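Local coordinates for purine nucleoside phosphorylase (Schistosoma mansoni, PDB 5KO5), which probably catalyses, as a purine nucleoside phosphorylase, the reversible phosphorolysis of purine nucleosides to the free base and ribose 1-phosphate, at residues I102-M105 with K106-V110; S222-P225 with E226-A230. All coordinates share one frame; numbering follows the deposited sequence.

Contact 1. Residues I102-M105 with K106-V110; sequences IRVM and KLLGV. With EDO (1,2-ethanediol), chain E.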
loop_
_atom_site.group_PDB
_atom_site.type_symbol
_atom_site.label_atom_id
_atom_site.label_comp_id
_atom_site.label_asym_id
_atom_site.label_seq_id
_atom_site.Cartn_x
_atom_site.Cartn_y
_atom_site.Cartn_z
ATOM N N ILE A 102 18.949 -3.908 12.589
ATOM C CA ILE A 102 18.274 -4.509 13.737
ATOM C C ILE A 102 18.757 -5.940 13.949
ATOM O O ILE A 102 18.961 -6.389 15.084
ATOM C CB ILE A 102 16.748 -4.470 13.549
ATOM C CG1 ILE A 102 16.250 -3.050 13.277
ATOM C CG2 ILE A 102 16.070 -5.062 14.777
ATOM C CD1 ILE A 102 16.665 -2.067 14.321
ATOM N N ARG A 103 18.925 -6.682 12.859
ATOM C CA ARG A 103 19.459 -8.033 12.975
ATOM C C ARG A 103 20.902 -8.037 13.467
ATOM O O ARG A 103 21.301 -8.956 14.195
ATOM C CB ARG A 103 19.286 -8.751 11.645
ATOM C CG ARG A 103 17.816 -9.028 11.410
ATOM C CD ARG A 103 17.504 -9.681 10.071
ATOM N NE ARG A 103 16.088 -10.048 10.065
ATOM C CZ ARG A 103 15.399 -10.371 8.980
ATOM N NH1 ARG A 103 15.997 -10.403 7.792
ATOM N NH2 ARG A 103 14.106 -10.654 9.088
ATOM N N VAL A 104 21.687 -7.020 13.101
ATOM C CA VAL A 104 23.015 -6.866 13.690
ATOM C C VAL A 104 22.906 -6.642 15.193
ATOM O O VAL A 104 23.643 -7.250 15.975
ATOM C CB VAL A 104 23.781 -5.738 12.976
ATOM C CG1 VAL A 104 25.059 -5.391 13.733
ATOM C CG2 VAL A 104 24.095 -6.168 11.541
ATOM N N MET A 105 21.983 -5.774 15.624
ATOM C CA MET A 105 21.748 -5.627 17.059
ATOM C C MET A 105 21.481 -6.973 17.713
ATOM O O MET A 105 22.024 -7.264 18.781
ATOM C CB MET A 105 20.565 -4.700 17.324
ATOM C CG MET A 105 20.848 -3.242 17.058
ATOM S SD MET A 105 19.423 -2.286 17.597
ATOM C CE MET A 105 19.956 -0.620 17.185
ATOM N N LYS A 106 20.654 -7.814 17.082
ATOM C CA LYS A 106 20.351 -9.117 17.664
ATOM C C LYS A 106 21.619 -9.942 17.834
ATOM O O LYS A 106 21.858 -10.516 18.901
ATOM C CB LYS A 106 19.332 -9.860 16.795
ATOM C CG LYS A 106 19.013 -11.290 17.280
ATOM C CD LYS A 106 18.134 -11.282 18.534
ATOM C CE LYS A 106 18.009 -12.647 19.190
ATOM N NZ LYS A 106 17.362 -13.661 18.331
ATOM N N LEU A 107 22.456 -9.996 16.789
ATOM C CA LEU A 107 23.692 -10.768 16.871
ATOM C C LEU A 107 24.671 -10.179 17.874
ATOM O O LEU A 107 25.507 -10.911 18.416
ATOM C CB LEU A 107 24.352 -10.888 15.498
ATOM C CG LEU A 107 23.503 -11.643 14.468
ATOM C CD1 LEU A 107 24.288 -11.846 13.192
ATOM C CD2 LEU A 107 23.019 -12.972 15.012
ATOM N N LEU A 108 24.599 -8.873 18.125
ATOM C CA LEU A 108 25.453 -8.265 19.141
ATOM C C LEU A 108 24.997 -8.579 20.554
ATOM O O LEU A 108 25.770 -8.359 21.496
ATOM C CB LEU A 108 25.518 -6.745 18.963
ATOM C CG LEU A 108 26.241 -6.222 17.721
ATOM C CD1 LEU A 108 26.033 -4.720 17.570
ATOM C CD2 LEU A 108 27.726 -6.580 17.755
ATOM N N GLY A 109 23.780 -9.083 20.725
ATOM C CA GLY A 109 23.260 -9.440 22.026
ATOM C C GLY A 109 22.092 -8.605 22.517
ATOM O O GLY A 109 21.679 -8.782 23.672
ATOM N N VAL A 110 21.555 -7.700 21.693
ATOM C CA VAL A 110 20.462 -6.842 22.132
ATOM C C VAL A 110 19.236 -7.682 22.444
ATOM O O VAL A 110 18.814 -8.522 21.638
ATOM C CB VAL A 110 20.162 -5.769 21.075
ATOM C CG1 VAL A 110 18.816 -5.091 21.349
ATOM C CG2 VAL A 110 21.294 -4.746 21.041
HETATM C C1 EDO E . 19.590 -14.859 15.408
HETATM O O1 EDO E . 18.229 -14.671 15.822
HETATM C C2 EDO E . 20.359 -15.670 16.443
HETATM O O2 EDO E . 20.697 -14.848 17.570
#
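M105 O accepts V110 N at 3.0 Å where the chain turns back at the end of helix 95-108. That bond is nearly straight at the hydrogen (162°), while the one from G109 N to the same oxygen is weak. With G109 at positive phi (114°) and a further bond from its N to K106 O, this is a Schellman motif. The turn carries V110 back over the helix end, where its CG2 lies 3.8 Å from M105 CB and its CB rests against M105 O. Beyond CB, the extended M105 chain leads away from the turn toward V81 and M83 on strand 78-84. One turn of helix separates V104 from L108, whose side chains lie side by side and point the same way, with V104 CG1 4.0 Å from L108 CD1. L108 CG also sits 3.3 Å from V104 O, the carbonyl that accepts L108 N. On another side of the helix, K106 bends at chi2 (74°) and again at chi4, and its ammonium group donates to O1 of a bound 1,2-ethanediol, with NZ and O1 2.8 Å apart; the diol probably comes from the crystallisation liquor. K106 NZ is also hydrogen-bonded to the carbonyl of C233, just past helix 224-232. L107 CD2 borders the same diol at 3.9 Å from its O2. The faces of the helix thus serve different neighbours: V104, L107 and L108 meet helix 9-23, I102 and R103 pack on helix 224-232, and M105, with V110 from the turn beyond the helix, lies against strand 78-84 of the central sheet.

Contact 2. Residues S222-P225 with E226-A230; sequences STVP and EVIIA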
loop_
_atom_site.group_PDB
_atom_site.type_symbol
_atom_site.label_atom_id
_atom_site.label_comp_id
_atom_site.label_asym_id
_atom_site.label_seq_id
_atom_site.Cartn_x
_atom_site.Cartn_y
_atom_site.Cartn_z
ATOM N N SER A 222 7.384 6.163 10.870
ATOM C CA SER A 222 8.535 5.351 11.227
ATOM C C SER A 222 8.076 4.244 12.160
ATOM O O SER A 222 6.878 3.962 12.270
ATOM C CB SER A 222 9.612 6.222 11.895
ATOM O OG SER A 222 9.173 6.639 13.171
ATOM N N THR A 223 9.054 3.621 12.818
ATOM C CA THR A 223 8.878 2.820 14.027
ATOM C C THR A 223 8.341 1.421 13.749
ATOM O O THR A 223 8.968 0.437 14.144
ATOM C CB THR A 223 8.037 3.573 15.054
ATOM O OG1 THR A 223 8.742 4.774 15.406
ATOM C CG2 THR A 223 7.832 2.730 16.308
ATOM N N VAL A 224 7.199 1.313 13.075
ATOM C CA VAL A 224 6.588 0.020 12.775
ATOM C C VAL A 224 7.541 -0.930 12.043
ATOM O O VAL A 224 7.596 -2.117 12.400
ATOM C CB VAL A 224 5.226 0.206 12.082
ATOM C CG1 VAL A 224 4.709 -1.111 11.500
ATOM C CG2 VAL A 224 4.216 0.791 13.073
ATOM N N PRO A 225 8.331 -0.487 11.057
ATOM C CA PRO A 225 9.262 -1.443 10.419
ATOM C C PRO A 225 10.269 -2.011 11.400
ATOM O O PRO A 225 10.484 -3.230 11.438
ATOM C CB PRO A 225 9.927 -0.610 9.308
ATOM C CG PRO A 225 8.888 0.477 8.998
ATOM C CD PRO A 225 8.304 0.812 10.349
ATOM N N GLU A 226 10.835 -1.152 12.247
ATOM C CA GLU A 226 11.817 -1.617 13.222
ATOM C C GLU A 226 11.175 -2.529 14.246
ATOM O O GLU A 226 11.781 -3.533 14.648
ATOM C CB GLU A 226 12.458 -0.424 13.935
ATOM C CG GLU A 226 13.330 0.426 13.055
ATOM C CD GLU A 226 12.624 1.657 12.543
ATOM O OE1 GLU A 226 11.443 1.543 12.178
ATOM O OE2 GLU A 226 13.253 2.740 12.503
ATOM N N VAL A 227 9.964 -2.185 14.702
ATOM C CA VAL A 227 9.231 -3.026 15.642
ATOM C C VAL A 227 9.050 -4.427 15.080
ATOM O O VAL A 227 9.218 -5.425 15.792
ATOM C CB VAL A 227 7.870 -2.391 15.989
ATOM C CG1 VAL A 227 7.022 -3.369 16.791
ATOM C CG2 VAL A 227 8.059 -1.093 16.769
ATOM N N ILE A 228 8.695 -4.525 13.797
ATOM C CA ILE A 228 8.421 -5.826 13.202
ATOM C C ILE A 228 9.699 -6.642 13.084
ATOM O O ILE A 228 9.708 -7.836 13.393
ATOM C CB ILE A 228 7.698 -5.643 11.862
ATOM C CG1 ILE A 228 6.263 -5.192 12.139
ATOM C CG2 ILE A 228 7.731 -6.926 11.020
ATOM C CD1 ILE A 228 5.470 -4.778 10.887
ATOM N N ILE A 229 10.801 -6.017 12.659
ATOM C CA ILE A 229 12.055 -6.764 12.560
ATOM C C ILE A 229 12.499 -7.232 13.938
ATOM O O ILE A 229 12.938 -8.376 14.106
ATOM C CB ILE A 229 13.139 -5.935 11.838
ATOM C CG1 ILE A 229 12.708 -5.608 10.404
ATOM C CG2 ILE A 229 14.471 -6.704 11.842
ATOM C CD1 ILE A 229 12.333 -6.834 9.544
ATOM N N ALA A 230 12.367 -6.366 14.947
ATOM C CA ALA A 230 12.722 -6.747 16.313
ATOM C C ALA A 230 11.845 -7.896 16.805
ATOM O O ALA A 230 12.352 -8.895 17.341
ATOM C CB ALA A 230 12.590 -5.534 17.236
#
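From T223 the backbone enters the first turn of helix 224-232. T223, at the N-cap position with positive phi (79°), receives V227 N on its carbonyl oxygen at 2.9 Å, almost in line with the C=O bond. I228 N to V224 O and I229 N to P225 O continue the i to i+4 series, and P225, which has no N-H to give, fits without loss in the first turn. The T223 side chain makes no capping bond; its OG1 instead pairs with S222 OG at 2.9 Å and accepts from N117 on strand 112-121. With OG1 beside the backbone N (chi1 -62°), CG2 is turned to V227; the two side chains cross at an angle, with T223 CG2 3.9 Å from V227 CG2. In the phosphorylase superfamily fold of this protein, this helix follows the short strand 218-220, which contributes to the cytosine pocket, and packs against the central sheet. E226 bends sharply at chi2 (98°) and folds back toward the helix start, so that OE1 lies 3.2 Å from T223 N and 3.7 Å from P225 CD, at the proline ring. Its other oxygen, OE2, forms a salt bridge with R86, which would hold the carboxylate in this turned-back position. On another side of the helix V224 CG1 meets I228 CD1 at 3.8 Å, and I228 also packs on T201 of a neighbouring subunit.

How the contacts relate
Contact 1 lies at the C-terminal end of helix 95-108 and contact 2 at the N-terminal end of helix 224-232, and the two helices pack on each other. Their direct meeting is apolar, with I102 CB 3.6 Å from I229 CG2 and R103 CG resting on the same methyl. The centre of contact 2 lies about 7 Å from the centre of the chain, that of contact 1 about 15 Å. In contact 2 all touching residues are buried, E226 is paired with R86, and a second subunit is reached; in contact 1 R103 and K106 bond to backbone carbonyls, K106 and L107 are partly exposed, and no other subunit of the assembly touches it.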